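PDB 5NFR: malate dehydrogenase, which catalyses the NAD-dependent interconversion of malate and oxaloacetate, as a malate dehydrogenase of the LDH/MDH superfamily. Local coordinates for residues D66-D71 / K106-K111; D71-T76 / A112-V117. All coordinates share one frame; numbering follows the deposited sequence.

Overall arrangement
Both contacts belong to the Rossmann-type NAD-binding domain and lie in or next to one beta-alpha-beta unit, strand 72-75, helix 91-108 and strand 113-116. Interaction 2 pairs the two strands inside the six-stranded parallel sheet; interaction 1 joins the turn that leads into the first strand to the end of the helix that leads into the second. Their centres are 11 Å apart, Asp71 belongs to both, and Cys109 SG of interaction 1 packs against Ile73 CD1 of interaction 2 at 3.4 Å. The predicted NAD site lies at the far end of the strands: between nearest atoms, Gly8 is about 3 Å from the Thr76 side chain and about 10 Å from that of Ile67.

Interaction 1: D66-D71 / K106-K111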
loop_
_atom_site.group_PDB
_atom_site.type_symbol
_atom_site.label_atom_id
_atom_site.label_comp_id
_atom_site.label_asym_id
_atom_site.label_seq_id
_atom_site.Cartn_x
_atom_site.Cartn_y
_atom_site.Cartn_z
ATOM N N ASP A 66 -49.581 8.355 20.477
ATOM C CA ASP A 66 -49.259 9.273 21.573
ATOM C C ASP A 66 -48.465 10.538 21.162
ATOM O O ASP A 66 -48.341 11.473 21.930
ATOM C CB ASP A 66 -48.507 8.523 22.666
ATOM C CG ASP A 66 -49.412 7.593 23.460
ATOM O OD1 ASP A 66 -48.909 6.640 24.092
ATOM O OD2 ASP A 66 -50.639 7.844 23.481
ATOM N N ILE A 67 -47.927 10.521 19.954
ATOM C CA ILE A 67 -47.281 11.632 19.365
ATOM C C ILE A 67 -48.253 12.859 18.986
ATOM O O ILE A 67 -47.790 13.907 18.596
ATOM C CB ILE A 67 -46.448 11.112 18.155
ATOM C CG1 ILE A 67 -45.231 11.980 17.986
ATOM C CG2 ILE A 67 -47.224 11.102 16.840
ATOM C CD1 ILE A 67 -44.586 11.855 16.627
ATOM N N LYS A 68 -49.564 12.676 19.125
ATOM C CA LYS A 68 -50.566 13.654 18.748
ATOM C C LYS A 68 -50.320 14.969 19.392
ATOM O O LYS A 68 -50.027 15.057 20.593
ATOM C CB LYS A 68 -51.986 13.196 19.135
ATOM C CG LYS A 68 -52.704 12.440 18.045
ATOM C CD LYS A 68 -53.915 11.658 18.568
ATOM C CE LYS A 68 -54.358 10.549 17.592
ATOM N NZ LYS A 68 -55.238 9.553 18.264
ATOM N N ASP A 69 -50.464 16.004 18.596
ATOM C CA ASP A 69 -50.331 17.371 19.107
ATOM C C ASP A 69 -48.937 17.734 19.647
ATOM O O ASP A 69 -48.795 18.640 20.439
ATOM C CB ASP A 69 -51.425 17.658 20.185
ATOM C CG ASP A 69 -52.869 17.362 19.683
ATOM O OD1 ASP A 69 -53.243 17.822 18.558
ATOM O OD2 ASP A 69 -53.649 16.726 20.437
ATOM N N ALA A 70 -47.935 16.990 19.264
ATOM C CA ALA A 70 -46.603 17.341 19.597
ATOM C C ALA A 70 -46.348 18.650 18.906
ATOM O O ALA A 70 -46.651 18.806 17.765
ATOM C CB ALA A 70 -45.620 16.290 19.108
ATOM N N ASP A 71 -45.700 19.556 19.606
ATOM C CA ASP A 71 -45.213 20.785 18.979
ATOM C C ASP A 71 -43.927 20.522 18.253
ATOM O O ASP A 71 -43.654 21.158 17.266
ATOM C CB ASP A 71 -45.034 21.893 20.037
ATOM C CG ASP A 71 -46.312 22.180 20.736
ATOM O OD1 ASP A 71 -47.229 22.666 20.060
ATOM O OD2 ASP A 71 -46.433 21.865 21.941
ATOM N N LYS A 106 -47.612 12.287 9.509
ATOM C CA LYS A 106 -48.625 12.789 8.591
ATOM C C LYS A 106 -50.029 12.652 9.171
ATOM O O LYS A 106 -50.758 13.693 9.236
ATOM C CB LYS A 106 -48.540 12.085 7.246
ATOM C CG LYS A 106 -49.532 12.552 6.204
ATOM C CD LYS A 106 -49.384 11.757 4.916
ATOM C CE LYS A 106 -50.535 12.057 3.976
ATOM N NZ LYS A 106 -50.599 11.109 2.828
ATOM N N LEU A 107 -50.392 11.473 9.660
ATOM C CA LEU A 107 -51.737 11.322 10.210
ATOM C C LEU A 107 -51.954 11.714 11.653
ATOM O O LEU A 107 -53.070 12.076 12.005
ATOM C CB LEU A 107 -52.291 9.964 9.988
ATOM C CG LEU A 107 -52.145 8.617 10.579
ATOM C CD1 LEU A 107 -50.876 7.889 10.339
ATOM C CD2 LEU A 107 -53.199 7.998 11.397
ATOM N N HIS A 108 -50.895 11.816 12.463
ATOM C CA HIS A 108 -51.066 12.092 13.893
ATOM C C HIS A 108 -50.764 13.529 14.373
ATOM O O HIS A 108 -51.409 14.006 15.331
ATOM C CB HIS A 108 -50.259 11.086 14.691
ATOM C CG HIS A 108 -50.785 9.687 14.600
ATOM N ND1 HIS A 108 -52.047 9.331 15.032
ATOM C CD2 HIS A 108 -50.208 8.543 14.144
ATOM C CE1 HIS A 108 -52.213 8.023 14.866
ATOM N NE2 HIS A 108 -51.113 7.524 14.332
ATOM N N CYS A 109 -49.792 14.224 13.772
ATOM C CA CYS A 109 -49.496 15.635 14.146
ATOM C C CYS A 109 -48.844 16.396 13.035
ATOM O O CYS A 109 -47.604 16.600 13.002
ATOM C CB CYS A 109 -48.608 15.705 15.403
ATOM S SG CYS A 109 -47.143 14.646 15.274
ATOM N N SER A 110 -49.688 16.839 12.119
ATOM C CA SER A 110 -49.212 17.524 10.936
ATOM C C SER A 110 -48.727 18.954 11.217
ATOM O O SER A 110 -48.078 19.543 10.343
ATOM C CB SER A 110 -50.291 17.537 9.837
ATOM O OG SER A 110 -51.442 18.256 10.247
ATOM N N LYS A 111 -48.977 19.516 12.400
ATOM C CA LYS A 111 -48.517 20.897 12.703
ATOM C C LYS A 111 -47.157 21.045 13.412
ATOM O O LYS A 111 -46.690 22.155 13.687
ATOM C CB LYS A 111 -49.607 21.634 13.476
ATOM C CG LYS A 111 -50.782 22.022 12.559
ATOM C CD LYS A 111 -51.581 23.211 13.087
ATOM C CE LYS A 111 -52.451 23.841 12.001
ATOM N NZ LYS A 111 -53.128 25.114 12.425
#
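The imidazole of His108 meets Lys68 at its edge, where CE of the lysine lies near the ring plane, 3.7 Å from ND1, while Leu107 CD2 covers part of one face, displaced toward the rim. CG2 of Ile67 comes in obliquely and packs on His108 CB at 3.7 Å. The contact joins two connections of the Rossmann fold: the type II beta turn Ile67-Ala70, which precedes strand 72-75, and the C-terminal end of helix 91-108, where Cys109 is the first residue to leave helical geometry.

The lysine runs past the histidine with its chain extended beyond CG. This brings Lys68 NZ to 4.5 Å from His108 ND1 without contact; were the ring protonated, the two charges would probably disfavour each other. Closer to the backbone, Lys68 CA points a hydrogen at His108 O across 3.5 Å, with an angle of 155° at the hydrogen, and CG of the same lysine also touches this oxygen. The helix end thus rests its last carbonyl against the lysine stem.

On the inner side, Cys109 carries SG between its own backbone N and carbonyl carbon (chi1 50°), which turns the sulfur toward the isoleucine. Cys109 SG lies 3.9 Å from Ile67 CG2, and Ala70 CB reaches it more loosely. Ile67 also packs on Ala5 and Ile7 of strand 3-7, tying the turn to the sheet. The turn itself is closed by a hydrogen bond from Ala70 N to Ile67 O, 3.2 Å long.

Interaction 2: D71-T76 / A112-V117; sequences DIIVIT and AFVICV
Ile73 CD1 packs on Ala112 CB at 3.7 Å, the closest apolar pair where two neighbouring parallel strands of the Rossmann sheet meet. Strands 72-75 and 113-116 are the outer members of a beta-alpha-beta crossover through helix 91-108, and their axes run 4.8 Å apart at an angle of 15°. Five backbone hydrogen bonds link the two segments, donated in turn by Phe113, Ile73, Ile115, Ile75 and Val117. The central one, Ile115 N to Ile73 O, is 2.8 Å long and nearly straight at the carbonyl.

On the face of Ile73 and Ile75, the isoleucines reach back along the partner strand. CG1 of Ile75 sits beside its backbone N (chi1 -56°), and the extended chain carries Ile75 CD1 to Val114 CG1, 3.8 Å away, and close to Cys116 SG. Val114 is paired with Ile73 in the strand register. Helix 121-132 covers this side through Phe128 and Val125. The other face, with Ile72, Val74, Phe113 and Ile115, is packed more loosely between the strands but covered by Ile236, Ile240 and Tyr243 of helix 230-244: Ile72 CD1 comes to the edge of the Phe113 ring, which stacks with Tyr243.

Solvent reaches the two ends of segment 71-76, at Asp71 and Thr76, whereas Ala112 and Val117 opposite them are buried. Asp71 CB points away from the partner segment, and its OD2 accepts a hydrogen bond from Lys3 N. Thr76 lies near Gly8 of the predicted NAD site. The side chain of Val117, itself predicted to bind NAD, comes within about 4 Å (nearest atoms) of a bound citrate, probably from the crystallisation liquor; Val117 CG2 touches Val74 CG1 at 4.1 Å.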
loop_
_atom_site.group_PDB
_atom_site.type_symbol
_atom_site.label_atom_id
_atom_site.label_comp_id
_atom_site.label_asym_id
_atom_site.label_seq_id
_atom_site.Cartn_x
_atom_site.Cartn_y
_atom_site.Cartn_z
ATOM N N ASP A 71 -45.700 19.556 19.606
ATOM C CA ASP A 71 -45.213 20.785 18.979
ATOM C C ASP A 71 -43.927 20.522 18.253
ATOM O O ASP A 71 -43.654 21.158 17.266
ATOM C CB ASP A 71 -45.034 21.893 20.037
ATOM C CG ASP A 71 -46.312 22.180 20.736
ATOM O OD1 ASP A 71 -47.229 22.666 20.060
ATOM O OD2 ASP A 71 -46.433 21.865 21.941
ATOM N N ILE A 72 -43.094 19.641 18.818
ATOM C CA ILE A 72 -41.747 19.359 18.292
ATOM C C ILE A 72 -41.618 17.829 18.153
ATOM O O ILE A 72 -42.110 17.123 19.018
ATOM C CB ILE A 72 -40.620 19.839 19.247
ATOM C CG1 ILE A 72 -40.717 21.354 19.504
ATOM C CG2 ILE A 72 -39.258 19.489 18.676
ATOM C CD1 ILE A 72 -39.798 22.215 18.659
ATOM N N ILE A 73 -40.936 17.404 17.091
ATOM C CA ILE A 73 -40.631 16.068 16.844
ATOM C C ILE A 73 -39.158 15.954 16.528
ATOM O O ILE A 73 -38.671 16.537 15.577
ATOM C CB ILE A 73 -41.441 15.533 15.661
ATOM C CG1 ILE A 73 -42.872 15.283 16.116
ATOM C CG2 ILE A 73 -40.904 14.164 15.186
ATOM C CD1 ILE A 73 -43.804 14.967 14.974
ATOM N N VAL A 74 -38.471 15.096 17.297
ATOM C CA VAL A 74 -37.068 14.699 17.025
ATOM C C VAL A 74 -37.028 13.214 16.570
ATOM O O VAL A 74 -37.397 12.319 17.309
ATOM C CB VAL A 74 -36.187 14.864 18.277
ATOM C CG1 VAL A 74 -34.765 14.466 17.985
ATOM C CG2 VAL A 74 -36.200 16.330 18.724
ATOM N N ILE A 75 -36.489 12.980 15.379
ATOM C CA ILE A 75 -36.419 11.658 14.811
ATOM C C ILE A 75 -35.019 11.136 14.827
ATOM O O ILE A 75 -34.181 11.585 14.064
ATOM C CB ILE A 75 -36.965 11.577 13.342
ATOM C CG1 ILE A 75 -38.403 12.097 13.261
ATOM C CG2 ILE A 75 -36.951 10.142 12.852
ATOM C CD1 ILE A 75 -38.885 12.342 11.842
ATOM N N THR A 76 -34.806 10.110 15.655
ATOM C CA THR A 76 -33.537 9.352 15.714
ATOM C C THR A 76 -33.719 7.892 15.410
ATOM O O THR A 76 -32.763 7.152 15.424
ATOM C CB THR A 76 -32.887 9.387 17.130
ATOM O OG1 THR A 76 -33.852 8.947 18.090
ATOM C CG2 THR A 76 -32.499 10.785 17.495
ATOM N N ALA A 112 -46.492 19.925 13.660
ATOM C CA ALA A 112 -45.251 19.942 14.362
ATOM C C ALA A 112 -44.114 20.508 13.525
ATOM O O ALA A 112 -44.116 20.467 12.313
ATOM C CB ALA A 112 -44.916 18.533 14.833
ATOM N N PHE A 113 -43.085 20.915 14.249
ATOM C CA PHE A 113 -41.751 21.223 13.700
ATOM C C PHE A 113 -40.872 19.959 13.893
ATOM O O PHE A 113 -40.774 19.432 14.984
ATOM C CB PHE A 113 -41.144 22.447 14.397
ATOM C CG PHE A 113 -39.764 22.782 13.932
ATOM C CD1 PHE A 113 -39.539 23.133 12.648
ATOM C CD2 PHE A 113 -38.674 22.720 14.807
ATOM C CE1 PHE A 113 -38.284 23.510 12.206
ATOM C CE2 PHE A 113 -37.406 23.059 14.382
ATOM C CZ PHE A 113 -37.216 23.463 13.062
ATOM N N VAL A 114 -40.233 19.529 12.829
ATOM C CA VAL A 114 -39.602 18.215 12.741
ATOM C C VAL A 114 -38.108 18.293 12.528
ATOM O O VAL A 114 -37.653 18.859 11.553
ATOM C CB VAL A 114 -40.217 17.386 11.631
ATOM C CG1 VAL A 114 -39.476 16.060 11.509
ATOM C CG2 VAL A 114 -41.666 17.133 11.983
ATOM N N ILE A 115 -37.354 17.815 13.517
ATOM C CA ILE A 115 -35.905 17.762 13.401
ATOM C C ILE A 115 -35.505 16.225 13.194
ATOM O O ILE A 115 -35.666 15.424 14.073
ATOM C CB ILE A 115 -35.207 18.375 14.651
ATOM C CG1 ILE A 115 -35.626 19.793 14.914
ATOM C CG2 ILE A 115 -33.681 18.350 14.488
ATOM C CD1 ILE A 115 -35.399 20.232 16.335
ATOM N N CYS A 116 -34.983 15.944 12.013
ATOM C CA CYS A 116 -34.521 14.701 11.608
ATOM C C CYS A 116 -33.091 14.566 11.990
ATOM O O CYS A 116 -32.322 15.441 11.745
ATOM C CB CYS A 116 -34.588 14.572 10.104
ATOM S SG CYS A 116 -36.268 14.537 9.492
ATOM N N VAL A 117 -32.740 13.392 12.517
ATOM C CA VAL A 117 -31.325 13.026 12.861
ATOM C C VAL A 117 -30.773 11.701 12.333
ATOM O O VAL A 117 -29.585 11.604 12.104
ATOM C CB VAL A 117 -31.136 13.005 14.376
ATOM C CG1 VAL A 117 -29.681 13.138 14.740
ATOM C CG2 VAL A 117 -31.993 14.138 15.012
#